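Side-chain contacts in malate synthase (Haloferax volcanii, PDB 3OYZ), which catalyses the magnesium-dependent Claisen condensation of acetyl-CoA with glyoxylate and the hydrolysis of the malyl-CoA intermediate to malate in the glyoxylate cycle: residues E80-M85 with R182-V187; W87-P92 with S159-L164; L186-V191 with H214-G219. All blocks are in the same frame, centred on the assembly; numbering follows the deposited sequence.

Contact 1 (E80-M85 with R182-V187). With ACO (acetyl coenzyme *a), chain B; PYR (pyruvic acid), chain C.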
loop_
_atom_site.group_PDB
_atom_site.type_symbol
_atom_site.label_atom_id
_atom_site.label_comp_id
_atom_site.label_asym_id
_atom_site.label_seq_id
_atom_site.Cartn_x
_atom_site.Cartn_y
_atom_site.Cartn_z
ATOM N N GLU A 80 25.421 15.890 10.275
ATOM C CA GLU A 80 26.321 15.154 9.350
ATOM C C GLU A 80 26.173 15.818 8.039
ATOM O O GLU A 80 25.059 16.202 7.699
ATOM C CB GLU A 80 25.874 13.673 9.227
ATOM C CG GLU A 80 26.213 12.798 10.451
ATOM C CD GLU A 80 25.924 11.288 10.202
ATOM O OE1 GLU A 80 25.632 10.940 9.031
ATOM O OE2 GLU A 80 26.044 10.425 11.118
ATOM N N ILE A 81 27.232 15.859 7.230
ATOM C CA ILE A 81 27.174 16.475 5.934
ATOM C C ILE A 81 27.207 15.402 4.775
ATOM O O ILE A 81 28.121 14.594 4.643
ATOM C CB ILE A 81 28.328 17.499 5.740
ATOM C CG1 ILE A 81 28.453 18.481 6.957
ATOM C CG2 ILE A 81 28.210 18.245 4.392
ATOM C CD1 ILE A 81 29.548 19.622 6.681
ATOM N N HIS A 82 26.218 15.468 3.909
ATOM C CA HIS A 82 26.062 14.479 2.809
ATOM C C HIS A 82 25.596 15.281 1.631
ATOM O O HIS A 82 24.395 15.418 1.446
ATOM C CB HIS A 82 24.903 13.523 3.231
ATOM C CG HIS A 82 25.215 12.624 4.390
ATOM N ND1 HIS A 82 25.599 11.306 4.235
ATOM C CD2 HIS A 82 25.058 12.814 5.728
ATOM C CE1 HIS A 82 25.756 10.753 5.423
ATOM N NE2 HIS A 82 25.389 11.636 6.346
ATOM N N PRO A 83 26.479 15.799 0.741
ATOM C CA PRO A 83 25.998 16.580 -0.377
ATOM C C PRO A 83 25.237 15.790 -1.478
ATOM O O PRO A 83 25.557 14.602 -1.693
ATOM C CB PRO A 83 27.316 17.068 -1.031
ATOM C CG PRO A 83 28.315 17.077 0.005
ATOM C CD PRO A 83 27.950 15.828 0.843
ATOM N N ARG A 84 24.270 16.392 -2.146
ATOM C CA ARG A 84 23.547 15.710 -3.232
ATOM C C ARG A 84 24.243 16.018 -4.556
ATOM O O ARG A 84 24.351 17.196 -4.936
ATOM C CB ARG A 84 22.051 16.089 -3.272
ATOM C CG ARG A 84 21.272 15.432 -4.491
ATOM C CD ARG A 84 19.806 15.297 -4.231
ATOM N NE ARG A 84 19.102 16.575 -4.411
ATOM C CZ ARG A 84 17.800 16.716 -4.616
ATOM N NH1 ARG A 84 16.923 15.686 -4.719
ATOM N NH2 ARG A 84 17.355 17.937 -4.810
ATOM N N MET A 85 24.628 14.958 -5.282
ATOM C CA MET A 85 25.227 15.030 -6.600
ATOM C C MET A 85 24.149 14.846 -7.676
ATOM O O MET A 85 23.044 14.312 -7.425
ATOM C CB MET A 85 26.291 13.919 -6.705
ATOM C CG MET A 85 27.240 14.010 -5.526
ATOM S SD MET A 85 28.551 15.288 -5.819
ATOM C CE MET A 85 27.727 16.700 -5.106
ATOM N N ARG A 182 27.079 0.268 2.321
ATOM C CA ARG A 182 27.210 1.744 2.598
ATOM C C ARG A 182 25.893 2.543 2.603
ATOM O O ARG A 182 25.852 3.734 2.989
ATOM C CB ARG A 182 28.165 2.353 1.527
ATOM C CG ARG A 182 27.535 2.458 0.078
ATOM C CD ARG A 182 28.317 3.066 -1.099
ATOM N NE ARG A 182 29.554 2.351 -1.425
ATOM C CZ ARG A 182 30.779 2.642 -0.993
ATOM N NH1 ARG A 182 30.956 3.590 -0.091
ATOM N NH2 ARG A 182 31.829 1.965 -1.423
ATOM N N LEU A 183 24.789 1.905 2.174
ATOM C CA LEU A 183 23.503 2.558 2.169
ATOM C C LEU A 183 23.095 3.049 3.556
ATOM O O LEU A 183 23.220 2.309 4.528
ATOM C CB LEU A 183 22.333 1.653 1.703
ATOM C CG LEU A 183 22.388 1.494 0.161
ATOM C CD1 LEU A 183 21.446 0.288 -0.299
ATOM C CD2 LEU A 183 21.752 2.793 -0.478
ATOM N N PHE A 184 22.581 4.280 3.567
ATOM C CA PHE A 184 22.264 4.995 4.821
ATOM C C PHE A 184 20.804 5.424 4.759
ATOM O O PHE A 184 19.984 4.788 5.401
ATOM C CB PHE A 184 23.232 6.181 5.035
ATOM C CG PHE A 184 22.922 7.003 6.276
ATOM C CD1 PHE A 184 22.371 6.403 7.403
ATOM C CD2 PHE A 184 23.149 8.389 6.290
ATOM C CE1 PHE A 184 21.991 7.134 8.562
ATOM C CE2 PHE A 184 22.787 9.150 7.446
ATOM C CZ PHE A 184 22.222 8.531 8.555
ATOM N N LEU A 185 20.450 6.460 4.017
ATOM C CA LEU A 185 19.059 6.891 4.095
ATOM C C LEU A 185 18.347 6.505 2.777
ATOM O O LEU A 185 18.929 6.562 1.654
ATOM C CB LEU A 185 18.914 8.435 4.177
ATOM C CG LEU A 185 19.761 9.062 5.307
ATOM C CD1 LEU A 185 19.706 10.578 5.174
ATOM C CD2 LEU A 185 19.030 8.697 6.588
ATOM N N LEU A 186 17.070 6.185 2.957
ATOM C CA LEU A 186 16.184 6.010 1.808
ATOM C C LEU A 186 15.217 7.156 1.949
ATOM O O LEU A 186 14.438 7.213 2.923
ATOM C CB LEU A 186 15.392 4.690 1.927
ATOM C CG LEU A 186 16.310 3.462 2.096
ATOM C CD1 LEU A 186 15.351 2.185 2.265
ATOM C CD2 LEU A 186 17.328 3.421 0.905
ATOM N N VAL A 187 15.223 8.046 0.958
ATOM C CA VAL A 187 14.511 9.305 1.184
ATOM C C VAL A 187 13.476 9.475 0.112
ATOM O O VAL A 187 13.837 9.421 -1.028
ATOM C CB VAL A 187 15.480 10.541 1.079
ATOM C CG1 VAL A 187 14.770 11.841 1.403
ATOM C CG2 VAL A 187 16.684 10.358 1.985
HETATM N N1A ACO B . 19.696 26.949 2.941
HETATM C C2A ACO B . 20.385 27.970 3.486
HETATM N N3A ACO B . 19.773 29.125 3.803
HETATM C C4A ACO B . 18.452 29.349 3.582
HETATM C C5A ACO B . 17.670 28.243 2.988
HETATM C C6A ACO B . 18.381 27.001 2.628
HETATM N N6A ACO B . 17.635 26.030 2.039
HETATM N N7A ACO B . 16.407 28.666 2.853
HETATM C C8A ACO B . 16.373 29.944 3.300
HETATM N N9A ACO B . 17.564 30.330 3.777
HETATM C C1B ACO B . 17.825 31.683 4.366
HETATM C C2B ACO B . 17.041 32.703 3.551
HETATM O O2B ACO B . 17.826 33.092 2.425
HETATM C C3B ACO B . 16.787 33.815 4.550
HETATM O O3B ACO B . 18.049 34.488 4.595
HETATM P P3B ACO B . 18.301 36.051 5.049
HETATM O O7A ACO B . 18.850 35.801 6.445
HETATM O O8A ACO B . 16.903 36.620 4.916
HETATM O O9A ACO B . 19.266 36.651 4.050
HETATM C C4B ACO B . 16.567 33.040 5.838
HETATM O O4B ACO B . 17.323 31.828 5.708
HETATM C C5B ACO B . 15.104 32.654 6.023
HETATM O O5B ACO B . 14.598 32.312 4.731
HETATM P P1A ACO B . 13.030 32.131 4.444
HETATM O O1A ACO B . 12.227 33.389 4.527
HETATM O O2A ACO B . 12.604 31.068 5.413
HETATM O O3A ACO B . 12.806 31.560 2.964
HETATM P P2A ACO B . 12.979 32.472 1.658
HETATM O O4A ACO B . 14.243 33.176 2.032
HETATM O O5A ACO B . 11.603 32.979 1.278
HETATM O O6A ACO B . 13.306 31.461 0.426
HETATM C CBP ACO B . 13.344 29.325 -0.793
HETATM C CCP ACO B . 12.543 30.293 0.086
HETATM C CDP ACO B . 13.774 30.000 -2.094
HETATM C CEP ACO B . 12.405 28.184 -1.160
HETATM C CAP ACO B . 14.623 28.824 -0.109
HETATM O OAP ACO B . 14.203 28.441 1.193
HETATM C C9P ACO B . 15.258 27.621 -0.776
HETATM O O9P ACO B . 15.838 27.751 -1.860
HETATM N N8P ACO B . 15.120 26.444 -0.143
HETATM C C7P ACO B . 15.719 25.248 -0.721
HETATM C C6P ACO B . 14.972 24.721 -1.955
HETATM C C5P ACO B . 15.572 23.354 -2.229
HETATM O O5P ACO B . 16.455 22.917 -1.493
HETATM N N4P ACO B . 15.035 22.685 -3.248
HETATM C C3P ACO B . 15.428 21.346 -3.653
HETATM C C2P ACO B . 15.021 20.295 -2.617
HETATM S S1P ACO B . 13.399 19.896 -3.200
HETATM C C ACO B . 13.510 18.838 -4.505
HETATM O O ACO B . 14.532 18.658 -5.139
HETATM C CH3 ACO B . 12.247 18.142 -4.911
HETATM C C PYR C . 11.841 15.508 -5.281
HETATM O O PYR C . 11.920 15.158 -6.508
HETATM O OXT PYR C . 10.749 15.454 -4.605
HETATM C CA PYR C . 13.040 15.826 -4.644
HETATM O O3 PYR C . 14.167 15.754 -5.295
HETATM C CB PYR C . 13.048 16.166 -3.200
#
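Non-polar touching between His82 and Phe184 carries most of this buried contact. The CE1 corner of the imidazole comes up to Phe184 CD2, with His82 CE1 to Phe184 CD2 at 3.6 Å. The rings meet obliquely, their centroids 5.4 Å apart and their planes inclined by 32°. Phe184 gets there because its CG stands opposite the backbone N (chi1 177°), which swings the ring off strand 183-188 towards Glu80 and His82. Behind it, Leu185 CG rests on one ring face, toward the rim, and His6 adds another ring nearby.

The polar component lies within 80-85. His82 NE2 donates to Glu80 OE1 over 2.8 Å, nearly straight at 167°; the carboxylate oxygen offers its anti lone pair and sits almost exactly in the imidazole plane. This bond would hold the rotation of the histidine. The same Glu80 OE1 lies 3.7 Å from Phe184 CE2, so both members of the His-carboxylate pair touch the CD2-CE2 side of the phenyl ring.

Ligand bonds follow further along the segment. In the guanidinium plane Arg84 reaches both bound ligands, NH1 giving a 2.8 Å bond to O3 of pyruvate, which probably stands in for glyoxylate, and NH2 a 2.9 Å bond to the acetyl O of acetyl-CoA; Asp49 and Glu51 form salt bridges with the same NH2. Strands 80-81 and 183-188 are not neighbours in the parallel sheet. The His82-Phe184 contact lies in the barrel interior towards the N-terminal ends of the strands, while Arg84 is at the active-site end, where substrates bind in a TIM barrel.

Contact 2 (W87-P92 with S159-L164)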
loop_
_atom_site.group_PDB
_atom_site.type_symbol
_atom_site.label_atom_id
_atom_site.label_comp_id
_atom_site.label_asym_id
_atom_site.label_seq_id
_atom_site.Cartn_x
_atom_site.Cartn_y
_atom_site.Cartn_z
ATOM N N TRP A 87 22.455 12.766 -10.763
ATOM C CA TRP A 87 22.398 11.349 -11.213
ATOM C C TRP A 87 21.116 11.139 -11.989
ATOM O O TRP A 87 20.099 11.817 -11.811
ATOM C CB TRP A 87 22.439 10.393 -10.001
ATOM C CG TRP A 87 22.473 8.909 -10.319
ATOM C CD1 TRP A 87 21.383 8.058 -10.497
ATOM C CD2 TRP A 87 23.656 8.111 -10.495
ATOM N NE1 TRP A 87 21.856 6.779 -10.761
ATOM C CE2 TRP A 87 23.226 6.780 -10.731
ATOM C CE3 TRP A 87 25.029 8.392 -10.425
ATOM C CZ2 TRP A 87 24.121 5.733 -10.933
ATOM C CZ3 TRP A 87 25.947 7.354 -10.619
ATOM C CH2 TRP A 87 25.462 6.068 -10.992
ATOM N N HIS A 88 21.105 10.183 -12.913
ATOM C CA HIS A 88 19.776 9.813 -13.357
ATOM C C HIS A 88 19.919 8.410 -13.965
ATOM O O HIS A 88 20.805 8.139 -14.773
ATOM C CB HIS A 88 19.198 10.766 -14.432
ATOM C CG HIS A 88 17.716 10.678 -14.592
ATOM N ND1 HIS A 88 17.100 9.582 -15.177
ATOM C CD2 HIS A 88 16.729 11.573 -14.306
ATOM C CE1 HIS A 88 15.793 9.802 -15.224
ATOM N NE2 HIS A 88 15.549 11.004 -14.732
ATOM N N ARG A 89 18.976 7.551 -13.613
ATOM C CA ARG A 89 18.900 6.188 -14.141
ATOM C C ARG A 89 18.877 6.105 -15.685
ATOM O O ARG A 89 19.303 5.061 -16.218
ATOM C CB ARG A 89 17.624 5.487 -13.570
ATOM C CG ARG A 89 16.246 6.047 -14.025
ATOM C CD ARG A 89 15.048 5.604 -13.131
ATOM N NE ARG A 89 13.858 6.390 -13.423
ATOM C CZ ARG A 89 13.656 7.596 -12.897
ATOM N NH1 ARG A 89 14.513 8.114 -11.993
ATOM N NH2 ARG A 89 12.570 8.254 -13.219
ATOM N N ASP A 90 18.309 7.099 -16.376
ATOM C CA ASP A 90 18.202 7.066 -17.823
ATOM C C ASP A 90 19.225 7.988 -18.533
ATOM O O ASP A 90 19.186 8.080 -19.752
ATOM C CB ASP A 90 16.805 7.499 -18.288
ATOM C CG ASP A 90 15.685 6.609 -17.713
ATOM O OD1 ASP A 90 15.858 5.383 -17.688
ATOM O OD2 ASP A 90 14.612 7.113 -17.351
ATOM N N SER A 91 20.175 8.582 -17.822
ATOM C CA SER A 91 21.182 9.450 -18.479
ATOM C C SER A 91 22.610 9.122 -18.100
ATOM O O SER A 91 23.136 9.500 -17.034
ATOM C CB SER A 91 20.857 10.903 -18.071
ATOM O OG SER A 91 21.860 11.740 -18.613
ATOM N N PRO A 92 23.320 8.427 -18.978
ATOM C CA PRO A 92 24.719 8.122 -18.660
ATOM C C PRO A 92 25.606 9.370 -18.451
ATOM O O PRO A 92 26.538 9.303 -17.624
ATOM C CB PRO A 92 25.208 7.390 -19.923
ATOM C CG PRO A 92 23.916 6.810 -20.516
ATOM C CD PRO A 92 22.899 7.850 -20.259
ATOM N N SER A 159 11.045 7.276 -8.197
ATOM C CA SER A 159 10.445 6.608 -9.342
ATOM C C SER A 159 9.775 5.297 -8.875
ATOM O O SER A 159 10.176 4.716 -7.848
ATOM C CB SER A 159 11.539 6.241 -10.332
ATOM O OG SER A 159 12.492 5.241 -9.983
ATOM N N GLY A 160 8.825 4.848 -9.681
ATOM C CA GLY A 160 8.214 3.541 -9.536
ATOM C C GLY A 160 9.268 2.439 -9.481
ATOM O O GLY A 160 9.176 1.548 -8.628
ATOM N N GLU A 161 10.310 2.489 -10.309
ATOM C CA GLU A 161 11.308 1.416 -10.369
ATOM C C GLU A 161 12.067 1.413 -9.034
ATOM O O GLU A 161 12.466 0.340 -8.588
ATOM C CB GLU A 161 12.374 1.602 -11.496
ATOM C CG GLU A 161 11.966 1.472 -12.920
ATOM C CD GLU A 161 13.186 1.610 -13.891
ATOM O OE1 GLU A 161 13.341 2.753 -14.381
ATOM O OE2 GLU A 161 13.990 0.650 -14.111
ATOM N N ALA A 162 12.385 2.583 -8.433
ATOM C CA ALA A 162 13.248 2.548 -7.279
ATOM C C ALA A 162 12.371 2.056 -6.135
ATOM O O ALA A 162 12.918 1.522 -5.175
ATOM C CB ALA A 162 13.683 4.002 -6.924
ATOM N N GLU A 163 11.100 2.431 -6.126
ATOM C CA GLU A 163 10.197 1.957 -5.061
ATOM C C GLU A 163 10.158 0.440 -5.029
ATOM O O GLU A 163 10.272 -0.185 -3.958
ATOM C CB GLU A 163 8.755 2.471 -5.249
ATOM C CG GLU A 163 7.746 1.976 -4.193
ATOM C CD GLU A 163 6.354 2.515 -4.522
ATOM O OE1 GLU A 163 6.276 3.246 -5.524
ATOM O OE2 GLU A 163 5.316 2.240 -3.874
ATOM N N LEU A 164 9.995 -0.168 -6.202
ATOM C CA LEU A 164 10.073 -1.662 -6.281
ATOM C C LEU A 164 11.455 -2.221 -5.910
ATOM O O LEU A 164 11.541 -3.296 -5.268
ATOM C CB LEU A 164 9.730 -2.122 -7.714
ATOM C CG LEU A 164 8.247 -1.902 -8.077
ATOM C CD1 LEU A 164 7.952 -2.095 -9.565
ATOM C CD2 LEU A 164 7.329 -2.773 -7.220
#
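This is a small, partly buried contact of one arginine with the start of a helix: Arg89, in the loop between strand 80-81 and helix 92-105, lies against Ser159 and Glu161 at the N-terminal end of helix 160-165. The guanidinium meets Ser159 by its face, with Ser159 CB centred over the plane and 3.6 Å from Arg89 CZ. His88 CE1 lies over the opposite face, sandwiching the flat group between a serine methylene and an imidazole. Arg89 CG is tucked between the backbone N and the carbonyl carbon (chi1 67°), and from there the chain runs extended to NE.

Helix 160-165 follows strand 152-157 of the TIM barrel, and Ser159 is its N-cap: Ser159 OG accepts from Ala162 N over 3.1 Å, while the hydroxyl also bonds to the carbonyl of Val124. Ser159 directly follows the magnesium ligand Glu158, which places the contact next to the metal site. Glu161 approaches at the guanidinium edge, its carboxylate plane turned 80° away. Glu161 OE1 is 3.6 Å from Arg89 CD and 3.8 Å from Arg89 NE, only a long salt bridge; the stronger partner of this glutamate is Arg170 of the second subunit, reached through OE2. Arg89 finds its main ionic partner in Glu123, through NH1. Replacing Arg89 by an alanine is likely to leave Glu123 without its positive mate and to open a gap between His88 and Ser159. The histidine is held by the backbone, since Asp90 N donates to His88 ND1 over 3.0 Å, in the ring plane, within a type I turn from His88 to Ser91.

Contact 3 (L186-V191 with H214-G219); sequences LVDGEV and HNTSRG. With K (potassium ion), chain F; PYR (pyruvic acid), chain C.
Thr216 and Asp188 approach from opposite directions and meet through a short hydrogen bond, Thr216 OG1 to Asp188 OD1 at 2.7 Å. The hydroxyl also lies within hydrogen-bonding distance of the carbonyl of Leu212, one turn earlier in the helix. With OG1 beside the backbone N and anti to the carbonyl carbon (chi1 -59°), Thr216 points CG2 the other way, against the strand, where CG2 lies 3.5 Å from Leu186 O and 3.9 Å from Leu186 CB. Beside it Leu186 CD1 packs on the backbone of Gly219, 3.9 Å from Gly219 C.

Strand 186-188 and helix 214-219 run antiparallel, at 175° with axes 8.8 Å apart. Helix 210-223, which comes after the short helix 190-197 and leads on to strand 226-229, packs on the outside of strand 183-188 as the helix of a β/α unit does in the TIM barrel. Beyond the strand, the chain turns at Gly189 into the pyruvate pocket, where Gly189 C comes within 3.0 Å of pyruvate OXT and Val191 N donates to pyruvate OXT over 2.8 Å. On the far side of the helix, Ser217 binds a potassium ion through OG (2.7 Å) and O, and Met197 of the third subunit contributes its carbonyl to the same ion.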
loop_
_atom_site.group_PDB
_atom_site.type_symbol
_atom_site.label_atom_id
_atom_site.label_comp_id
_atom_site.label_asym_id
_atom_site.label_seq_id
_atom_site.Cartn_x
_atom_site.Cartn_y
_atom_site.Cartn_z
ATOM N N LEU A 186 17.070 6.185 2.957
ATOM C CA LEU A 186 16.184 6.010 1.808
ATOM C C LEU A 186 15.217 7.156 1.949
ATOM O O LEU A 186 14.438 7.213 2.923
ATOM C CB LEU A 186 15.392 4.690 1.927
ATOM C CG LEU A 186 16.310 3.462 2.096
ATOM C CD1 LEU A 186 15.351 2.185 2.265
ATOM C CD2 LEU A 186 17.328 3.421 0.905
ATOM N N VAL A 187 15.223 8.046 0.958
ATOM C CA VAL A 187 14.511 9.305 1.184
ATOM C C VAL A 187 13.476 9.475 0.112
ATOM O O VAL A 187 13.837 9.421 -1.028
ATOM C CB VAL A 187 15.480 10.541 1.079
ATOM C CG1 VAL A 187 14.770 11.841 1.403
ATOM C CG2 VAL A 187 16.684 10.358 1.985
ATOM N N ASP A 188 12.193 9.674 0.415
ATOM C CA ASP A 188 11.230 9.888 -0.656
ATOM C C ASP A 188 11.401 11.235 -1.352
ATOM O O ASP A 188 11.658 12.239 -0.672
ATOM C CB ASP A 188 9.813 9.794 -0.118
ATOM C CG ASP A 188 9.459 8.354 0.214
ATOM O OD1 ASP A 188 10.083 7.505 -0.449
ATOM O OD2 ASP A 188 8.679 8.081 1.118
ATOM N N GLY A 189 11.191 11.234 -2.666
ATOM C CA GLY A 189 11.175 12.461 -3.423
ATOM C C GLY A 189 9.825 12.625 -4.073
ATOM O O GLY A 189 9.689 12.363 -5.244
ATOM N N GLU A 190 8.852 13.135 -3.336
ATOM C CA GLU A 190 7.473 13.159 -3.818
ATOM C C GLU A 190 7.268 13.951 -5.100
ATOM O O GLU A 190 6.336 13.639 -5.846
ATOM C CB GLU A 190 6.480 13.606 -2.754
ATOM C CG GLU A 190 5.943 12.506 -1.836
ATOM C CD GLU A 190 6.779 12.280 -0.585
ATOM O OE1 GLU A 190 7.937 12.738 -0.624
ATOM O OE2 GLU A 190 6.331 11.616 0.384
ATOM N N VAL A 191 8.146 14.909 -5.383
ATOM C CA VAL A 191 7.889 15.820 -6.502
ATOM C C VAL A 191 8.230 15.099 -7.812
ATOM O O VAL A 191 7.372 14.961 -8.682
ATOM C CB VAL A 191 8.635 17.165 -6.395
ATOM C CG1 VAL A 191 8.073 18.055 -7.491
ATOM C CG2 VAL A 191 8.333 17.796 -5.051
ATOM N N HIS A 214 4.784 4.340 3.317
ATOM C CA HIS A 214 4.740 3.014 3.898
ATOM C C HIS A 214 5.857 2.096 3.375
ATOM O O HIS A 214 6.607 1.494 4.162
ATOM C CB HIS A 214 3.395 2.295 3.732
ATOM C CG HIS A 214 3.407 0.894 4.270
ATOM N ND1 HIS A 214 3.106 0.604 5.595
ATOM C CD2 HIS A 214 3.732 -0.284 3.692
ATOM C CE1 HIS A 214 3.145 -0.708 5.767
ATOM N NE2 HIS A 214 3.563 -1.270 4.644
ATOM N N ASN A 215 5.950 1.981 2.064
ATOM C CA ASN A 215 6.997 1.138 1.438
ATOM C C ASN A 215 8.442 1.557 1.672
ATOM O O ASN A 215 9.294 0.675 1.794
ATOM C CB ASN A 215 6.713 1.035 -0.062
ATOM C CG ASN A 215 5.344 0.373 -0.332
ATOM O OD1 ASN A 215 4.704 -0.220 0.566
ATOM N ND2 ASN A 215 4.800 0.682 -1.490
ATOM N N THR A 216 8.685 2.872 1.834
ATOM C CA THR A 216 10.054 3.368 2.063
ATOM C C THR A 216 10.387 3.111 3.540
ATOM O O THR A 216 11.426 2.598 3.868
ATOM C CB THR A 216 10.076 4.853 1.814
ATOM O OG1 THR A 216 9.649 4.999 0.440
ATOM C CG2 THR A 216 11.578 5.379 2.033
ATOM N N SER A 217 9.405 3.309 4.409
ATOM C CA SER A 217 9.599 2.896 5.807
ATOM C C SER A 217 9.850 1.406 6.029
ATOM O O SER A 217 10.794 1.018 6.738
ATOM C CB SER A 217 8.437 3.433 6.669
ATOM O OG SER A 217 8.606 2.857 7.991
ATOM N N ARG A 218 9.066 0.524 5.370
ATOM C CA ARG A 218 9.276 -0.914 5.336
ATOM C C ARG A 218 10.610 -1.287 4.760
ATOM O O ARG A 218 11.358 -2.090 5.345
ATOM C CB ARG A 218 8.121 -1.548 4.488
ATOM C CG ARG A 218 8.339 -3.022 4.202
ATOM C CD ARG A 218 7.116 -3.377 3.370
ATOM N NE ARG A 218 7.329 -2.942 1.991
ATOM C CZ ARG A 218 6.456 -3.077 0.999
ATOM N NH1 ARG A 218 5.285 -3.660 1.211
ATOM N NH2 ARG A 218 6.856 -2.778 -0.230
ATOM N N GLY A 219 10.965 -0.637 3.661
ATOM C CA GLY A 219 12.208 -1.007 3.003
ATOM C C GLY A 219 13.392 -0.707 3.945
ATOM O O GLY A 219 14.363 -1.481 4.006
HETATM K K K F . 10.853 2.483 9.455
HETATM C C PYR C . 11.841 15.508 -5.281
HETATM O O PYR C . 11.920 15.158 -6.508
HETATM O OXT PYR C . 10.749 15.454 -4.605
HETATM C CA PYR C . 13.040 15.826 -4.644
HETATM O O3 PYR C . 14.167 15.754 -5.295
HETATM C CB PYR C . 13.048 16.166 -3.200
#

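Overall arrangement
From the N terminus, residues 80-85 open the long loop that contact 1 closes at strand 183-188, joining two strands that are not adjacent in the sheet. Contact 2 is nested within it: 87-92 follows almost directly on 80-85, and the contact ties this loop after strand 80-81 to the start of the helix after strand 152-157. Contact 3 then begins where contact 1 ends, sharing Leu186 and Val187, and closes a short loop on helix 210-223. Contacts 2 and 3 lie in series along the chain but touch through Glu163 OE2 and Asn215 ND2, a probable hydrogen bond of 2.9 Å. Contacts 1 and 3 both reach the bound pyruvate, from Arg84 and Val191.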